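Long-range contacts in flavoprotein (Thermotoga maritima, PDB 5V8S), which is a flavo-diiron protein that probably transfers electrons between bound FMN and a di-iron centre as an oxidoreductase: residues Asp24-Val29 against Leu56-Gly61; Tyr39-Trp44 against Val211-His216; Val43-Glu48 against Ala309-Leu314. The protein carries 1 engineered substitution. All coordinates share one frame; numbering follows the deposited sequence.

Interaction 1 (Asp24-Val29 against Leu56-Gly61); sequences DPEIYV and LVKLNG
L56 faces Y28 as an antiparallel hydrogen-bonded pair. The pair joins neighbouring strands 26-34 and 50-59 in the mixed sheet of the metallo-beta-lactamase-like domain. L56 N donates to Y28 O, and Y28 N donates to L56 O at 2.9 Å. L56 O also lies near the plane of the Y28 ring, at its edge. I84 touches both side chains on this face of the sheet.

V57 turns to the other face, in a non-hydrogen-bonded pair with I27. The two side chains run alongside each other in the same direction, with V57 CG1 4.0 Å from I27 CG1. With chi1 at -168°, V57 CG1 points away from its own backbone N and also reaches P25 CB, at 4.3 Å. F177 of strand 175-179 packs on both V57 and I27, so this face meets a second sheet.

K58 N donates to E26 O at 2.9 Å. The K58 side chain passes at a slant to those of E26 and Y28, its CD 3.7 Å from Y28 CE1. K58 NZ goes on to bond I84 O. E26 is held by its own strand, where Y28 OH donates to the anti lone pair of E26 OE2 at 2.7 Å. A water joins E26 N to K58 O.

L59 closes the contact beside P25, which follows a cis peptide bond. L59 CD2 rests 3.7 Å from P25 CB.

Interaction 2 (Tyr39-Trp44 against Val211-His216); sequences YFEAVW and VTVIGH
T212 sits over one face of the W44 indole in a CH-pi contact. T212 CB is 3.5 Å from the centroid of the five-membered ring, 7° off its normal. T212 CG2 extends the contact over the ring fusion and is 3.7 Å from W44 CD2. V43 CG1 lies against the opposite face, so the indole is covered on two sides. With chi1 at 59°, T212 OG1 turns back into its own helix and bonds K208 O; Y185 OH is a further partner.

The other apolar contact is between F40 and V213. V213 CG2 is 3.9 Å from F40 CE2, and the two side chains meet at a slant. The F40 side chain is about 5 Å from the mu-oxo-diiron group, and V213 also touches the pocket residue H163.

The segment 39-44 is a short hairpin. A type II turn runs from Y39 to A42, and V43 and W44 form a classic beta bulge opposite F40. The contact joins this hairpin to the end of helix 196-214 of the metallo-beta-lactamase-like domain, beside the di-iron pocket.

No direct hydrogen bond crosses between the segments. W44 NE1 instead donates to E41 OE1 at 2.8 Å, nearly in the indole plane. E41 OE1 also bonds Y330 OH of the second subunit. A water bridges the two segments, donating to E41 OE2 at 2.9 Å and to V213 O at 2.8 Å.

Interaction 3 (Val43-Glu48 against Ala309-Leu314); sequences VWEIPE and AISEIL
E45 meets the first turn of helix 310-316 with its carboxylate. This joins the bulged hairpin of strands 39-40 and 44-45 to the flavodoxin-like domain, and A309 holds the N-cap position of the helix. E45 OE1 accepts from S311 N at 3.0 Å, with an angle of 158° at the hydrogen. That donor comes on the syn side but well out of the carboxylate plane. E45 OE2 accepts from I310 N at 3.1 Å, from above the carboxylate plane. The positive end of the helix probably favours a charged carboxylate here.

The backbone of E45 adds a third bond. S311 OG donates to E45 O at 2.8 Å, in the carbonyl plane and on a lone pair. S311 thus grips both the carboxylate and the carbonyl of E45, and I310 the carboxylate alone.

The bend in the E45 chain (chi2 94°) folds the carboxylate back over A309, whose CB is 3.5 Å from E45 CD. One helical turn beyond S311, L314 CD1 touches the six-membered ring of W44, 3.6 Å from CZ3.

Further out, K208 of helix 196-214 lies between the segments: its NZ bonds E45 O and pairs ionically with E48 OE2 and with E312 OE2. This probably eases the approach of these two like-charged oxygens, E48 OE2 and E312 OE2, which are 4.8 Å apart.

From the N terminus, the chain passes 24-29 and then the hairpin of strands 39-40 and 44-45, on which 39-44 and the start of 43-48 lie. It returns along strand 50-59, where interaction 1 closes the first loop inside the N-terminal sheet. Interactions 2 and 3 begin within that loop and end beyond it, so both cross interaction 1. Interaction 2 closes at helix 196-214, 167 residues on. Interaction 3 closes at helix 310-316. These two share V43 and W44. Together they tie the hairpin to helix 196-214 and to the flavodoxin-like domain, and both touch the second subunit. Interaction 1 is remote, its centre about 32 Å from that of interaction 2 and 36 Å from that of interaction 3.

Interaction 1 (Asp24-Val29 against Leu56-Gly61)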
loop_
_atom_site.group_PDB
_atom_site.type_symbol
_atom_site.label_atom_id
_atom_site.label_comp_id
_atom_site.label_asym_id
_atom_site.label_seq_id
_atom_site.Cartn_x
_atom_site.Cartn_y
_atom_site.Cartn_z
ATOM N N ASP A 24 32.205 -5.944 -34.731
ATOM C CA ASP A 24 33.589 -6.013 -34.259
ATOM C C ASP A 24 33.663 -5.485 -32.834
ATOM O O ASP A 24 33.705 -4.259 -32.632
ATOM C CB ASP A 24 34.542 -5.219 -35.143
ATOM C CG ASP A 24 36.006 -5.484 -34.793
ATOM O OD1 ASP A 24 36.254 -6.217 -33.809
ATOM O OD2 ASP A 24 36.895 -4.968 -35.502
ATOM N N PRO A 25 33.687 -6.361 -31.819
ATOM C CA PRO A 25 33.544 -7.813 -31.939
ATOM C C PRO A 25 32.095 -8.198 -32.201
ATOM O O PRO A 25 31.198 -7.358 -32.101
ATOM C CB PRO A 25 33.993 -8.318 -30.575
ATOM C CG PRO A 25 33.670 -7.213 -29.648
ATOM C CD PRO A 25 33.877 -5.943 -30.419
ATOM N N GLU A 26 31.875 -9.464 -32.534
ATOM C CA GLU A 26 30.542 -9.964 -32.856
ATOM C C GLU A 26 29.745 -10.094 -31.557
ATOM O O GLU A 26 30.057 -10.950 -30.724
ATOM C CB GLU A 26 30.710 -11.311 -33.557
ATOM C CG GLU A 26 29.471 -11.865 -34.222
ATOM C CD GLU A 26 29.704 -13.235 -34.865
ATOM O OE1 GLU A 26 30.867 -13.582 -35.164
ATOM O OE2 GLU A 26 28.716 -13.976 -35.072
ATOM N N ILE A 27 28.720 -9.248 -31.379
ATOM C CA ILE A 27 27.931 -9.209 -30.147
ATOM C C ILE A 27 26.462 -9.316 -30.511
ATOM O O ILE A 27 25.988 -8.599 -31.399
ATOM C CB ILE A 27 28.177 -7.915 -29.340
ATOM C CG1 ILE A 27 29.640 -7.817 -28.909
ATOM C CG2 ILE A 27 27.257 -7.846 -28.115
ATOM C CD1 ILE A 27 30.011 -6.468 -28.371
ATOM N N TYR A 28 25.747 -10.195 -29.810
ATOM C CA TYR A 28 24.307 -10.368 -29.929
ATOM C C TYR A 28 23.648 -9.942 -28.629
ATOM O O TYR A 28 24.191 -10.169 -27.540
ATOM C CB TYR A 28 23.939 -11.835 -30.173
ATOM C CG TYR A 28 24.473 -12.372 -31.477
ATOM C CD1 TYR A 28 25.796 -12.776 -31.585
ATOM C CD2 TYR A 28 23.661 -12.477 -32.596
ATOM C CE1 TYR A 28 26.298 -13.258 -32.771
ATOM C CE2 TYR A 28 24.161 -12.957 -33.795
ATOM C CZ TYR A 28 25.478 -13.350 -33.873
ATOM O OH TYR A 28 25.989 -13.825 -35.059
ATOM N N VAL A 29 22.467 -9.349 -28.746
ATOM C CA VAL A 29 21.563 -9.203 -27.607
ATOM C C VAL A 29 20.502 -10.285 -27.687
ATOM O O VAL A 29 20.011 -10.623 -28.775
ATOM C CB VAL A 29 20.914 -7.800 -27.532
ATOM C CG1 VAL A 29 20.073 -7.524 -28.783
ATOM C CG2 VAL A 29 20.093 -7.639 -26.243
ATOM N N LEU A 56 25.710 -12.084 -25.941
ATOM C CA LEU A 56 26.675 -13.108 -26.319
ATOM C C LEU A 56 27.767 -12.469 -27.167
ATOM O O LEU A 56 27.472 -11.824 -28.181
ATOM C CB LEU A 56 26.011 -14.244 -27.106
ATOM C CG LEU A 56 26.974 -15.373 -27.509
ATOM C CD1 LEU A 56 27.295 -16.242 -26.303
ATOM C CD2 LEU A 56 26.400 -16.208 -28.639
ATOM N N VAL A 57 29.020 -12.665 -26.761
ATOM C CA VAL A 57 30.172 -12.151 -27.493
ATOM C C VAL A 57 30.880 -13.352 -28.095
ATOM O O VAL A 57 31.373 -14.208 -27.361
ATOM C CB VAL A 57 31.133 -11.347 -26.596
ATOM C CG1 VAL A 57 32.145 -10.591 -27.458
ATOM C CG2 VAL A 57 30.366 -10.381 -25.695
ATOM N N LYS A 58 30.932 -13.420 -29.424
ATOM C CA LYS A 58 31.569 -14.530 -30.117
ATOM C C LYS A 58 32.942 -14.073 -30.573
ATOM O O LYS A 58 33.056 -13.142 -31.377
ATOM C CB LYS A 58 30.717 -14.992 -31.299
ATOM C CG LYS A 58 29.339 -15.480 -30.853
ATOM C CD LYS A 58 28.538 -16.109 -31.992
ATOM C CE LYS A 58 28.897 -17.572 -32.211
ATOM N NZ LYS A 58 28.054 -18.199 -33.291
ATOM N N LEU A 59 33.972 -14.714 -30.043
ATOM C CA LEU A 59 35.361 -14.331 -30.280
ATOM C C LEU A 59 36.137 -15.515 -30.846
ATOM O O LEU A 59 35.627 -16.630 -30.976
ATOM C CB LEU A 59 35.994 -13.845 -28.968
ATOM C CG LEU A 59 35.236 -12.689 -28.298
ATOM C CD1 LEU A 59 35.643 -12.502 -26.845
ATOM C CD2 LEU A 59 35.477 -11.391 -29.090
ATOM N N ASN A 60 37.390 -15.250 -31.198
ATOM C CA ASN A 60 38.299 -16.291 -31.666
ATOM C C ASN A 60 38.772 -17.052 -30.437
ATOM O O ASN A 60 39.584 -16.553 -29.658
ATOM C CB ASN A 60 39.464 -15.666 -32.423
ATOM C CG ASN A 60 40.504 -16.678 -32.840
ATOM O OD1 ASN A 60 40.290 -17.891 -32.787
ATOM N ND2 ASN A 60 41.644 -16.177 -33.276
ATOM N N GLY A 61 38.232 -18.251 -30.242
ATOM C CA GLY A 61 38.624 -19.098 -29.143
ATOM C C GLY A 61 37.734 -19.007 -27.917
ATOM O O GLY A 61 38.013 -19.685 -26.923
HETATM O O HOH W 1 34.227 -11.322 -32.953
#

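Interaction 2 (Tyr39-Trp44 against Val211-His216)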
loop_
_atom_site.group_PDB
_atom_site.type_symbol
_atom_site.label_atom_id
_atom_site.label_comp_id
_atom_site.label_asym_id
_atom_site.label_seq_id
_atom_site.Cartn_x
_atom_site.Cartn_y
_atom_site.Cartn_z
ATOM N N TYR A 39 4.383 -6.132 -10.642
ATOM C CA TYR A 39 4.996 -5.444 -9.508
ATOM C C TYR A 39 6.467 -5.847 -9.458
ATOM O O TYR A 39 6.794 -6.965 -9.040
ATOM C CB TYR A 39 4.309 -5.843 -8.215
ATOM C CG TYR A 39 2.798 -5.635 -8.257
ATOM C CD1 TYR A 39 2.249 -4.366 -8.328
ATOM C CD2 TYR A 39 1.936 -6.723 -8.284
ATOM C CE1 TYR A 39 0.868 -4.186 -8.383
ATOM C CE2 TYR A 39 0.556 -6.554 -8.343
ATOM C CZ TYR A 39 0.036 -5.289 -8.383
ATOM O OH TYR A 39 -1.318 -5.118 -8.451
ATOM N N PHE A 40 7.358 -4.946 -9.862
ATOM C CA PHE A 40 8.770 -5.271 -9.806
ATOM C C PHE A 40 9.221 -5.362 -8.358
ATOM O O PHE A 40 8.823 -4.556 -7.515
ATOM C CB PHE A 40 9.589 -4.238 -10.573
ATOM C CG PHE A 40 10.946 -4.736 -10.960
ATOM C CD1 PHE A 40 11.050 -5.766 -11.861
ATOM C CD2 PHE A 40 12.090 -4.192 -10.402
ATOM C CE1 PHE A 40 12.289 -6.271 -12.217
ATOM C CE2 PHE A 40 13.341 -4.694 -10.743
ATOM C CZ PHE A 40 13.427 -5.725 -11.672
ATOM N N GLU A 41 10.062 -6.359 -8.072
ATOM C CA GLU A 41 10.451 -6.674 -6.701
ATOM C C GLU A 41 9.228 -6.995 -5.821
ATOM O O GLU A 41 9.297 -6.873 -4.597
ATOM C CB GLU A 41 11.278 -5.540 -6.061
ATOM C CG GLU A 41 12.627 -5.272 -6.712
ATOM C CD GLU A 41 13.398 -4.080 -6.099
ATOM O OE1 GLU A 41 12.790 -3.172 -5.482
ATOM O OE2 GLU A 41 14.640 -4.076 -6.204
ATOM N N ALA A 42 8.106 -7.388 -6.437
ATOM C CA ALA A 42 6.832 -7.601 -5.750
ATOM C C ALA A 42 6.332 -6.342 -5.054
ATOM O O ALA A 42 5.590 -6.424 -4.079
ATOM C CB ALA A 42 6.876 -8.792 -4.784
ATOM N N VAL A 43 6.709 -5.160 -5.538
ATOM C CA VAL A 43 6.162 -3.931 -4.970
ATOM C C VAL A 43 5.893 -2.800 -5.963
ATOM O O VAL A 43 4.880 -2.107 -5.817
ATOM C CB VAL A 43 6.968 -3.447 -3.746
ATOM C CG1 VAL A 43 8.389 -3.338 -4.054
ATOM C CG2 VAL A 43 6.440 -2.099 -3.206
ATOM N N TRP A 44 6.767 -2.575 -6.948
ATOM C CA TRP A 44 6.678 -1.370 -7.781
ATOM C C TRP A 44 5.765 -1.612 -8.978
ATOM O O TRP A 44 6.031 -2.468 -9.819
ATOM C CB TRP A 44 8.059 -0.888 -8.224
ATOM C CG TRP A 44 9.013 -0.829 -7.100
ATOM C CD1 TRP A 44 10.165 -1.547 -6.987
ATOM C CD2 TRP A 44 8.919 -0.036 -5.913
ATOM N NE1 TRP A 44 10.780 -1.265 -5.796
ATOM C CE2 TRP A 44 10.033 -0.347 -5.113
ATOM C CE3 TRP A 44 7.979 0.882 -5.431
ATOM C CZ2 TRP A 44 10.242 0.231 -3.856
ATOM C CZ3 TRP A 44 8.190 1.466 -4.174
ATOM C CH2 TRP A 44 9.316 1.128 -3.405
ATOM N N VAL A 211 14.687 5.448 -9.254
ATOM C CA VAL A 211 14.219 5.764 -7.908
ATOM C C VAL A 211 13.773 4.496 -7.184
ATOM O O VAL A 211 14.162 4.245 -6.034
ATOM C CB VAL A 211 13.113 6.836 -7.926
ATOM C CG1 VAL A 211 12.648 7.134 -6.490
ATOM C CG2 VAL A 211 13.595 8.136 -8.588
ATOM N N THR A 212 12.957 3.673 -7.850
ATOM C CA THR A 212 12.403 2.493 -7.193
ATOM C C THR A 212 13.459 1.444 -6.876
ATOM O O THR A 212 13.406 0.838 -5.804
ATOM C CB THR A 212 11.251 1.862 -7.984
ATOM O OG1 THR A 212 11.673 1.472 -9.295
ATOM C CG2 THR A 212 10.044 2.808 -8.043
ATOM N N VAL A 213 14.410 1.210 -7.786
ATOM C CA VAL A 213 15.380 0.122 -7.610
ATOM C C VAL A 213 16.663 0.599 -6.944
ATOM O O VAL A 213 17.206 -0.079 -6.064
ATOM C CB VAL A 213 15.648 -0.553 -8.969
ATOM C CG1 VAL A 213 16.719 -1.633 -8.857
ATOM C CG2 VAL A 213 14.369 -1.140 -9.521
ATOM N N ILE A 214 17.175 1.759 -7.362
ATOM C CA ILE A 214 18.477 2.243 -6.923
ATOM C C ILE A 214 18.387 3.414 -5.951
ATOM O O ILE A 214 19.419 3.821 -5.403
ATOM C CB ILE A 214 19.351 2.624 -8.137
ATOM C CG1 ILE A 214 19.187 1.591 -9.258
ATOM C CG2 ILE A 214 20.816 2.747 -7.735
ATOM C CD1 ILE A 214 19.952 1.919 -10.530
ATOM N N GLY A 215 17.200 3.975 -5.716
ATOM C CA GLY A 215 17.129 5.279 -5.078
ATOM C C GLY A 215 17.724 5.341 -3.686
ATOM O O GLY A 215 18.221 6.388 -3.267
ATOM N N HIS A 216 17.662 4.245 -2.927
ATOM C CA HIS A 216 18.227 4.291 -1.584
ATOM C C HIS A 216 19.721 4.563 -1.637
ATOM O O HIS A 216 20.292 5.115 -0.689
ATOM C CB HIS A 216 17.939 2.968 -0.872
ATOM C CG HIS A 216 18.285 2.968 0.584
ATOM N ND1 HIS A 216 17.716 3.842 1.485
ATOM C CD2 HIS A 216 19.123 2.181 1.301
ATOM C CE1 HIS A 216 18.194 3.597 2.695
ATOM N NE2 HIS A 216 19.051 2.594 2.609
HETATM O O HOH W 2 15.899 -2.036 -4.609
#

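Interaction 3 (Val43-Glu48 against Ala309-Leu314)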
loop_
_atom_site.group_PDB
_atom_site.type_symbol
_atom_site.label_atom_id
_atom_site.label_comp_id
_atom_site.label_asym_id
_atom_site.label_seq_id
_atom_site.Cartn_x
_atom_site.Cartn_y
_atom_site.Cartn_z
ATOM N N VAL A 43 6.709 -5.160 -5.538
ATOM C CA VAL A 43 6.162 -3.931 -4.970
ATOM C C VAL A 43 5.893 -2.800 -5.963
ATOM O O VAL A 43 4.880 -2.107 -5.817
ATOM C CB VAL A 43 6.968 -3.447 -3.746
ATOM C CG1 VAL A 43 8.389 -3.338 -4.054
ATOM C CG2 VAL A 43 6.440 -2.099 -3.206
ATOM N N TRP A 44 6.767 -2.575 -6.948
ATOM C CA TRP A 44 6.678 -1.370 -7.781
ATOM C C TRP A 44 5.765 -1.612 -8.978
ATOM O O TRP A 44 6.031 -2.468 -9.819
ATOM C CB TRP A 44 8.059 -0.888 -8.224
ATOM C CG TRP A 44 9.013 -0.829 -7.100
ATOM C CD1 TRP A 44 10.165 -1.547 -6.987
ATOM C CD2 TRP A 44 8.919 -0.036 -5.913
ATOM N NE1 TRP A 44 10.780 -1.265 -5.796
ATOM C CE2 TRP A 44 10.033 -0.347 -5.113
ATOM C CE3 TRP A 44 7.979 0.882 -5.431
ATOM C CZ2 TRP A 44 10.242 0.231 -3.856
ATOM C CZ3 TRP A 44 8.190 1.466 -4.174
ATOM C CH2 TRP A 44 9.316 1.128 -3.405
ATOM N N GLU A 45 4.683 -0.852 -9.048
ATOM C CA GLU A 45 3.705 -0.994 -10.124
ATOM C C GLU A 45 4.321 -0.627 -11.472
ATOM O O GLU A 45 4.696 0.527 -11.695
ATOM C CB GLU A 45 2.533 -0.068 -9.836
ATOM C CG GLU A 45 1.899 -0.247 -8.452
ATOM C CD GLU A 45 2.458 0.703 -7.348
ATOM O OE1 GLU A 45 3.650 1.117 -7.402
ATOM O OE2 GLU A 45 1.687 1.019 -6.413
ATOM N N ILE A 46 4.392 -1.604 -12.377
ATOM C CA ILE A 46 4.960 -1.397 -13.715
ATOM C C ILE A 46 4.025 -1.970 -14.774
ATOM O O ILE A 46 4.343 -2.974 -15.419
ATOM C CB ILE A 46 6.399 -1.958 -13.837
ATOM C CG1 ILE A 46 6.499 -3.433 -13.401
ATOM C CG2 ILE A 46 7.343 -1.110 -13.025
ATOM C CD1 ILE A 46 7.815 -4.106 -13.931
ATOM N N PRO A 47 2.871 -1.347 -15.010
ATOM C CA PRO A 47 2.026 -1.783 -16.134
ATOM C C PRO A 47 2.740 -1.745 -17.479
ATOM O O PRO A 47 2.312 -2.442 -18.414
ATOM C CB PRO A 47 0.844 -0.800 -16.098
ATOM C CG PRO A 47 1.341 0.360 -15.312
ATOM C CD PRO A 47 2.326 -0.170 -14.320
ATOM N N GLU A 48 3.807 -0.950 -17.607
ATOM C CA GLU A 48 4.542 -0.858 -18.860
ATOM C C GLU A 48 5.514 -2.010 -19.071
ATOM O O GLU A 48 6.091 -2.113 -20.166
ATOM C CB GLU A 48 5.334 0.444 -18.904
ATOM C CG GLU A 48 6.458 0.556 -17.883
ATOM C CD GLU A 48 6.056 1.227 -16.568
ATOM O OE1 GLU A 48 4.997 0.875 -15.986
ATOM O OE2 GLU A 48 6.811 2.130 -16.129
ATOM N N ALA A 309 -0.384 4.881 -7.866
ATOM C CA ALA A 309 0.723 3.945 -7.748
ATOM C C ALA A 309 1.902 4.619 -7.066
ATOM O O ALA A 309 2.327 5.699 -7.468
ATOM C CB ALA A 309 1.149 3.462 -9.132
ATOM N N ILE A 310 2.468 3.948 -6.070
ATOM C CA ILE A 310 3.580 4.542 -5.340
ATOM C C ILE A 310 4.804 4.698 -6.248
ATOM O O ILE A 310 5.596 5.634 -6.074
ATOM C CB ILE A 310 3.870 3.721 -4.069
ATOM C CG1 ILE A 310 2.559 3.364 -3.343
ATOM C CG2 ILE A 310 4.817 4.487 -3.145
ATOM C CD1 ILE A 310 1.686 4.536 -2.897
ATOM N N SER A 311 4.964 3.820 -7.248
ATOM C CA SER A 311 6.073 3.952 -8.193
ATOM C C SER A 311 5.969 5.222 -9.024
ATOM O O SER A 311 6.994 5.784 -9.420
ATOM C CB SER A 311 6.120 2.722 -9.097
ATOM O OG SER A 311 4.967 2.644 -9.919
ATOM N N GLU A 312 4.749 5.678 -9.312
ATOM C CA GLU A 312 4.570 6.905 -10.077
ATOM C C GLU A 312 4.835 8.140 -9.226
ATOM O O GLU A 312 5.420 9.115 -9.708
ATOM C CB GLU A 312 3.160 6.945 -10.645
ATOM C CG GLU A 312 2.898 5.920 -11.714
ATOM C CD GLU A 312 3.681 6.209 -12.988
ATOM O OE1 GLU A 312 3.699 7.382 -13.412
ATOM O OE2 GLU A 312 4.256 5.274 -13.560
ATOM N N ILE A 313 4.410 8.131 -7.966
ATOM C CA ILE A 313 4.796 9.209 -7.059
ATOM C C ILE A 313 6.310 9.341 -7.016
ATOM O O ILE A 313 6.865 10.433 -7.172
ATOM C CB ILE A 313 4.216 8.964 -5.656
ATOM C CG1 ILE A 313 2.686 8.996 -5.703
ATOM C CG2 ILE A 313 4.733 10.018 -4.675
ATOM C CD1 ILE A 313 2.001 8.533 -4.423
ATOM N N LEU A 314 7.000 8.224 -6.801
ATOM C CA LEU A 314 8.444 8.255 -6.614
ATOM C C LEU A 314 9.148 8.775 -7.860
ATOM O O LEU A 314 10.104 9.550 -7.761
ATOM C CB LEU A 314 8.924 6.862 -6.234
ATOM C CG LEU A 314 8.613 6.421 -4.806
ATOM C CD1 LEU A 314 8.977 4.986 -4.645
ATOM C CD2 LEU A 314 9.354 7.241 -3.794
#